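Local atomic coordinates of putative tagatose-6-phosphate ketose/aldose isomerase (PDB entry 3C3J), a protein that is a putative member of the sugar isomerase (SIS) family, with two SIS domains in one chain. Residues Ala40-Phe44 with Asp154-Ala158; Thr276-Val282 with Ala305-Ile311; Gly13-Glu17 with Thr360-Pro364. One frame throughout, in Å; residues are numbered along the deposited sequence.

The three contacts sample both halves of a two-domain SIS chain and the place where its N-terminal region meets the loop after helix 335-356. Contact 1 packs helix 23-49 against the loop that leads into strand 159-160, an outermost strand of the first parallel sheet. Contact 2 pairs strands 276-281 and 307-312 within the second sheet, which repeats the strand order 2-1-3-4-5 of the first. Their centres lie about 43 Å apart on opposite sides of the chain's centre. In sequence both fall between the segments of contact 3, which, unlike either, joins residues preceding the first sheet to residues following the second; its centre is about 36 Å from contact 1 and 25 Å from contact 2.

Contact 1 (Ala40-Phe44 with Asp154-Ala158); sequences ALNNF and DNAFA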
# COMPACT_ATOMS: atom_id res chain seq x y z
N ALA A 40 20.71 -27.45 -7.22
CA ALA A 40 21.10 -26.26 -8.00
C ALA A 40 20.67 -24.93 -7.32
O ALA A 40 21.48 -23.97 -7.21
CB ALA A 40 20.49 -26.34 -9.39
N LEU A 41 19.42 -24.87 -6.88
CA LEU A 41 18.91 -23.72 -6.12
C LEU A 41 19.77 -23.47 -4.91
O LEU A 41 20.17 -22.33 -4.64
CB LEU A 41 17.49 -23.96 -5.64
CG LEU A 41 16.38 -23.50 -6.55
CD1 LEU A 41 15.07 -24.08 -6.04
CD2 LEU A 41 16.37 -21.94 -6.63
N ASN A 42 20.00 -24.52 -4.14
CA ASN A 42 20.75 -24.41 -2.91
C ASN A 42 22.18 -23.95 -3.17
O ASN A 42 22.70 -23.14 -2.42
CB ASN A 42 20.75 -25.73 -2.12
CG ASN A 42 19.39 -26.07 -1.53
OD1 ASN A 42 18.44 -25.28 -1.60
ND2 ASN A 42 19.30 -27.25 -0.93
N ASN A 43 22.80 -24.44 -4.24
CA ASN A 43 24.15 -23.99 -4.61
C ASN A 43 24.21 -22.50 -4.92
O ASN A 43 25.21 -21.83 -4.66
CB ASN A 43 24.66 -24.75 -5.83
CG ASN A 43 25.00 -26.20 -5.52
OD1 ASN A 43 24.97 -26.62 -4.36
ND2 ASN A 43 25.31 -26.97 -6.57
N PHE A 44 23.14 -22.00 -5.53
CA PHE A 44 23.07 -20.59 -5.89
C PHE A 44 22.79 -19.75 -4.66
O PHE A 44 23.45 -18.73 -4.43
CB PHE A 44 21.99 -20.36 -6.94
CG PHE A 44 21.79 -18.91 -7.28
CD1 PHE A 44 22.78 -18.20 -7.93
CD2 PHE A 44 20.63 -18.25 -6.92
CE1 PHE A 44 22.58 -16.86 -8.24
CE2 PHE A 44 20.44 -16.93 -7.21
CZ PHE A 44 21.41 -16.23 -7.88
N ASP A 154 25.95 -14.96 -14.72
CA ASP A 154 26.40 -15.74 -13.56
C ASP A 154 25.79 -15.29 -12.22
O ASP A 154 25.84 -16.05 -11.24
CB ASP A 154 27.92 -15.69 -13.42
CG ASP A 154 28.64 -16.40 -14.56
OD1 ASP A 154 28.21 -17.54 -14.94
OD2 ASP A 154 29.64 -15.82 -15.06
N ASN A 155 25.25 -14.08 -12.18
CA ASN A 155 24.67 -13.52 -10.95
C ASN A 155 23.18 -13.85 -10.80
O ASN A 155 22.52 -13.29 -9.94
CB ASN A 155 24.96 -11.98 -10.83
CG ASN A 155 24.09 -11.07 -11.77
OD1 ASN A 155 23.57 -11.51 -12.82
ND2 ASN A 155 23.96 -9.77 -11.39
N ALA A 156 22.67 -14.78 -11.61
CA ALA A 156 21.22 -15.00 -11.74
C ALA A 156 20.89 -16.48 -11.83
O ALA A 156 21.69 -17.27 -12.36
CB ALA A 156 20.69 -14.29 -12.94
N PHE A 157 19.74 -16.86 -11.29
CA PHE A 157 19.23 -18.22 -11.39
C PHE A 157 17.73 -18.07 -11.62
O PHE A 157 17.03 -17.57 -10.76
CB PHE A 157 19.49 -18.99 -10.09
CG PHE A 157 19.08 -20.45 -10.14
CD1 PHE A 157 20.05 -21.45 -10.22
CD2 PHE A 157 17.74 -20.82 -10.10
CE1 PHE A 157 19.68 -22.79 -10.26
CE2 PHE A 157 17.37 -22.16 -10.15
CZ PHE A 157 18.34 -23.15 -10.23
N ALA A 158 17.26 -18.51 -12.76
CA ALA A 158 15.86 -18.31 -13.13
C ALA A 158 15.07 -19.57 -12.90
O ALA A 158 15.53 -20.69 -13.20
CB ALA A 158 15.73 -17.88 -14.54
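F44 and F157 form the main part of an apolar contact near the surface, where helix 23-49 lies against the loop connecting helix 145-151 to strand 159-160. The two side chains run past each other in opposite directions. Their ring planes are inclined by 29°, but the centroids are 5.8 Å apart, so the rings barely overlap and the pair is not a full stack. What lies over the F44 ring is instead the F157 methylene: CB of F157 stands 3.6 Å from the F44 centroid, 16° off the ring normal, a CH-pi contact. Its nearest ring atom is CD2 of F44, at 3.4 Å. The N155 carbonyl approaches the same ring at its edge, with O of N155 3.8 Å from CZ of F44. With CG anti to the backbone N (chi1 -176°), F157 extends its own ring to the helix surface one turn before F44. There CE1 of F157 meets CB of A40 at 3.7 Å, while CE2 of F157 touches CD2 of L41, also at 3.7 Å; the L41 side chain crosses F157 at about a right angle. Behind this layer stands strand 133-139, whose L136 touches both L41 and F157. Backbone hydrogen bonds between H135 and both N155 and F157 tie the loop to that strand, and A156 rests on A150 of helix 145-151.

Contact 2 (Thr276-Val282 with Ala305-Ile311); sequences TLVVVFV and AMRVIAI
L277 and I309 meet through their terminal methyls, CD1 to CD1 at 3.7 Å, on one face of a pair of parallel strands. The two side chains approach at an oblique angle. L277 has CG anti to its backbone N (chi1 170°), and its CD1 leans across toward the neighbouring strand, where it also lies 3.9 Å from CB of R307. The R307 chain leads away beyond that atom. Two residues further along, the relation recurs: V279 offers CG1 to CD1 of I311 at 3.8 Å. F281 then runs beside I311, both side chains pointing the same way, with the I311 methyl CD1 at the edge of the phenyl ring, 4.1 Å from CE1 of F281. V278, V280, V308 and A310 occupy the other face, where CB of V278 and CG2 of V308 are 4.4 Å apart.

The backbones fix this pairing. From V278 to V282, the bonds alternate in direction: V278 N to R307 O, I309 N to V278 O, V280 N to I309 O, I311 N to V280 O and V282 N to I311 O. All are close to straight, with angles at hydrogen of at least 165°. At the N-terminal end of the pair, by contrast, T276 O receives only weak bonds from M306 N and R307 N.

The face bearing L277 and I311 is covered by F349, F342 and Y345 of helix 335-356; the other packs on L296 and L299 of helix 288-302. That helix links the two strands, and their directions differ by 15°. This is the parallel beta-alpha-beta crossover of a three-layer alpha-beta-alpha sandwich, as in the SIS fold.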
# COMPACT_ATOMS: atom_id res chain seq x y z
N THR A 276 -22.89 -1.56 -1.15
CA THR A 276 -21.54 -2.09 -0.94
C THR A 276 -21.56 -3.50 -0.39
O THR A 276 -22.26 -3.77 0.59
CB THR A 276 -20.74 -1.21 0.07
OG1 THR A 276 -20.67 0.14 -0.38
CG2 THR A 276 -19.32 -1.77 0.28
N LEU A 277 -20.79 -4.38 -1.03
CA LEU A 277 -20.43 -5.69 -0.52
C LEU A 277 -19.09 -5.59 0.18
O LEU A 277 -18.14 -5.10 -0.41
CB LEU A 277 -20.26 -6.69 -1.68
CG LEU A 277 -19.65 -8.08 -1.40
CD1 LEU A 277 -20.45 -8.90 -0.39
CD2 LEU A 277 -19.51 -8.87 -2.69
N VAL A 278 -19.02 -6.10 1.39
CA VAL A 278 -17.78 -6.18 2.14
C VAL A 278 -17.45 -7.65 2.35
O VAL A 278 -18.28 -8.42 2.87
CB VAL A 278 -17.88 -5.49 3.52
CG1 VAL A 278 -16.57 -5.67 4.32
CG2 VAL A 278 -18.25 -3.97 3.36
N VAL A 279 -16.24 -8.05 1.96
CA VAL A 279 -15.77 -9.42 2.18
C VAL A 279 -14.56 -9.41 3.10
O VAL A 279 -13.58 -8.73 2.84
CB VAL A 279 -15.44 -10.13 0.84
CG1 VAL A 279 -14.97 -11.58 1.10
CG2 VAL A 279 -16.63 -10.07 -0.12
N VAL A 280 -14.64 -10.19 4.17
CA VAL A 280 -13.59 -10.24 5.18
C VAL A 280 -12.89 -11.58 5.13
O VAL A 280 -13.52 -12.62 5.36
CB VAL A 280 -14.13 -9.96 6.60
CG1 VAL A 280 -12.99 -10.02 7.64
CG2 VAL A 280 -14.88 -8.61 6.64
N PHE A 281 -11.60 -11.54 4.84
CA PHE A 281 -10.73 -12.71 4.90
C PHE A 281 -10.22 -12.88 6.35
O PHE A 281 -9.29 -12.18 6.78
CB PHE A 281 -9.52 -12.56 3.96
CG PHE A 281 -9.85 -12.39 2.47
CD1 PHE A 281 -11.07 -12.81 1.92
CD2 PHE A 281 -8.89 -11.87 1.62
CE1 PHE A 281 -11.32 -12.65 0.57
CE2 PHE A 281 -9.12 -11.74 0.27
CZ PHE A 281 -10.32 -12.14 -0.27
N VAL A 282 -10.82 -13.79 7.11
CA VAL A 282 -10.51 -13.93 8.52
C VAL A 282 -9.19 -14.70 8.74
O VAL A 282 -8.99 -15.79 8.21
CB VAL A 282 -11.68 -14.62 9.26
CG1 VAL A 282 -11.37 -14.81 10.77
CG2 VAL A 282 -12.95 -13.82 9.07
N ALA A 305 -23.93 -1.90 5.03
CA ALA A 305 -23.57 -2.52 3.75
C ALA A 305 -24.76 -3.28 3.16
O ALA A 305 -25.63 -3.76 3.90
CB ALA A 305 -22.39 -3.46 3.94
N MSE A 306 -24.80 -3.41 1.84
CA MSE A 306 -25.73 -4.32 1.19
C MSE A 306 -25.54 -5.73 1.69
O MSE A 306 -26.52 -6.44 1.91
CB MSE A 306 -25.55 -4.30 -0.32
CG MSE A 306 -26.52 -5.21 -1.11
SE MSE A 306 -26.39 -4.91 -3.06
CE MSE A 306 -27.63 -3.38 -3.23
N ARG A 307 -24.28 -6.14 1.86
CA ARG A 307 -23.94 -7.48 2.34
C ARG A 307 -22.54 -7.50 2.94
O ARG A 307 -21.64 -6.86 2.39
CB ARG A 307 -24.01 -8.50 1.19
CG ARG A 307 -24.07 -9.95 1.67
CD ARG A 307 -24.43 -10.93 0.56
NE ARG A 307 -25.73 -10.61 -0.03
CZ ARG A 307 -26.21 -11.12 -1.17
NH1 ARG A 307 -25.51 -12.01 -1.86
NH2 ARG A 307 -27.41 -10.73 -1.62
N VAL A 308 -22.38 -8.22 4.05
CA VAL A 308 -21.09 -8.46 4.70
C VAL A 308 -20.87 -9.97 4.73
O VAL A 308 -21.66 -10.70 5.33
CB VAL A 308 -21.00 -7.90 6.12
CG1 VAL A 308 -19.57 -8.18 6.74
CG2 VAL A 308 -21.31 -6.38 6.14
N ILE A 309 -19.81 -10.44 4.06
CA ILE A 309 -19.48 -11.87 3.98
C ILE A 309 -18.15 -12.11 4.68
O ILE A 309 -17.17 -11.47 4.35
CB ILE A 309 -19.36 -12.35 2.51
CG1 ILE A 309 -20.66 -12.13 1.74
CG2 ILE A 309 -18.95 -13.82 2.41
CD1 ILE A 309 -20.55 -12.56 0.29
N ALA A 310 -18.15 -13.00 5.65
CA ALA A 310 -16.94 -13.48 6.31
C ALA A 310 -16.56 -14.81 5.67
O ALA A 310 -17.41 -15.71 5.54
CB ALA A 310 -17.17 -13.68 7.77
N ILE A 311 -15.29 -14.94 5.29
CA ILE A 311 -14.73 -16.21 4.87
C ILE A 311 -13.73 -16.66 5.93
O ILE A 311 -12.79 -15.93 6.25
CB ILE A 311 -14.07 -16.13 3.46
CG1 ILE A 311 -15.02 -15.50 2.44
CG2 ILE A 311 -13.65 -17.52 2.99
CD1 ILE A 311 -14.41 -15.30 1.05

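Contact 3 (Gly13-Glu17 with Thr360-Pro364); sequences GTWTE and TPDTP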
# COMPACT_ATOMS: atom_id res chain seq x y z
N GLY A 13 -16.36 -21.47 -21.31
CA GLY A 13 -15.56 -21.37 -22.53
C GLY A 13 -14.42 -20.35 -22.48
O GLY A 13 -13.85 -20.03 -23.52
N THR A 14 -14.08 -19.86 -21.29
CA THR A 14 -13.09 -18.81 -21.13
C THR A 14 -11.74 -19.41 -20.72
O THR A 14 -11.68 -20.42 -20.01
CB THR A 14 -13.53 -17.72 -20.09
OG1 THR A 14 -13.65 -18.28 -18.77
CG2 THR A 14 -14.88 -17.07 -20.50
N TRP A 15 -10.66 -18.79 -21.19
CA TRP A 15 -9.32 -19.13 -20.73
C TRP A 15 -9.19 -18.87 -19.24
O TRP A 15 -8.47 -19.60 -18.55
CB TRP A 15 -8.26 -18.30 -21.47
CG TRP A 15 -8.14 -18.60 -22.92
CD1 TRP A 15 -8.34 -17.74 -23.98
CD2 TRP A 15 -7.77 -19.85 -23.48
NE1 TRP A 15 -8.12 -18.41 -25.17
CE2 TRP A 15 -7.76 -19.70 -24.89
CE3 TRP A 15 -7.42 -21.09 -22.94
CZ2 TRP A 15 -7.44 -20.75 -25.75
CZ3 TRP A 15 -7.09 -22.14 -23.81
CH2 TRP A 15 -7.10 -21.95 -25.19
N THR A 16 -9.86 -17.82 -18.74
CA THR A 16 -9.76 -17.44 -17.33
C THR A 16 -10.28 -18.57 -16.44
O THR A 16 -9.63 -18.93 -15.46
CB THR A 16 -10.43 -16.06 -17.05
OG1 THR A 16 -9.87 -15.07 -17.93
CG2 THR A 16 -10.20 -15.61 -15.60
N GLU A 17 -11.42 -19.16 -16.82
CA GLU A 17 -11.95 -20.28 -16.04
C GLU A 17 -11.01 -21.48 -16.05
O GLU A 17 -10.79 -22.10 -15.01
CB GLU A 17 -13.34 -20.71 -16.51
CG GLU A 17 -13.85 -21.86 -15.67
CD GLU A 17 -15.21 -22.37 -16.07
OE1 GLU A 17 -15.73 -21.96 -17.14
OE2 GLU A 17 -15.75 -23.21 -15.32
N THR A 360 -16.57 -9.83 -21.74
CA THR A 360 -15.74 -10.92 -22.21
C THR A 360 -14.50 -10.96 -21.30
O THR A 360 -13.58 -10.19 -21.48
CB THR A 360 -15.35 -10.70 -23.69
OG1 THR A 360 -14.82 -9.38 -23.85
CG2 THR A 360 -16.58 -10.83 -24.62
N PRO A 361 -14.50 -11.85 -20.28
CA PRO A 361 -13.46 -11.75 -19.25
C PRO A 361 -12.03 -11.94 -19.72
O PRO A 361 -11.13 -11.38 -19.10
CB PRO A 361 -13.84 -12.85 -18.23
CG PRO A 361 -14.82 -13.70 -18.89
CD PRO A 361 -15.46 -12.94 -20.02
N ASP A 362 -11.80 -12.72 -20.78
CA ASP A 362 -10.43 -12.97 -21.26
C ASP A 362 -9.82 -11.70 -21.86
O ASP A 362 -8.61 -11.57 -21.90
CB ASP A 362 -10.40 -14.11 -22.29
CG ASP A 362 -10.77 -15.47 -21.70
OD1 ASP A 362 -10.72 -15.65 -20.45
OD2 ASP A 362 -11.11 -16.37 -22.50
N THR A 363 -10.70 -10.81 -22.34
CA THR A 363 -10.37 -9.51 -22.93
C THR A 363 -11.48 -8.50 -22.53
O THR A 363 -12.39 -8.16 -23.32
CB THR A 363 -10.35 -9.59 -24.47
OG1 THR A 363 -11.66 -9.94 -24.94
CG2 THR A 363 -9.37 -10.64 -24.94
N PRO A 364 -11.48 -8.08 -21.26
CA PRO A 364 -12.65 -7.33 -20.75
C PRO A 364 -12.58 -5.81 -20.98
O PRO A 364 -11.49 -5.26 -21.29
CB PRO A 364 -12.65 -7.69 -19.27
CG PRO A 364 -11.19 -7.90 -18.94
CD PRO A 364 -10.47 -8.31 -20.21
O HOH W 1 -8.89 -12.48 -17.91
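D362 places its carboxylate against the first turn of helix 15-21 and binds both W15 and T16. From CB the side chain leaves with CG beside the D362 backbone N (chi1 -66°), and CG of D362 comes within 3.4 Å of N of W15. The two carboxylate oxygens then share out the donors. OD2 of D362 takes the backbone N-H of W15 at 2.8 Å on its syn side, with the donor 22° out of the carboxylate plane; the same oxygen lies 3.4 Å from CD1 of the W15 indole. OD1 of D362 accepts twice from T16: from the backbone N at 2.9 Å, again on the syn side but tilted from the plane, and from the hydroxyl OG1 at 2.7 Å. Two neighbouring N-H groups and one hydroxyl thus restrain the carboxylate's rotation, and its charge probably interacts favourably with the helix N-terminus. T14 supplies the N-cap itself: its OG1 accepts from N of E17, while T12 bonds that same hydroxyl. D362 comes to the first-turn N-H groups of W15 and T16 from a type I beta turn, T360 to T363, in the loop after helix 335-356. Beside this polar grip, CG2 of T14 meets CG of P361 at 3.7 Å, and both residues pack on L351 of helix 335-356. A water donates to OG1 of T16 and to O of P361, bridging the two segments at 2.8 Å from each of these oxygens.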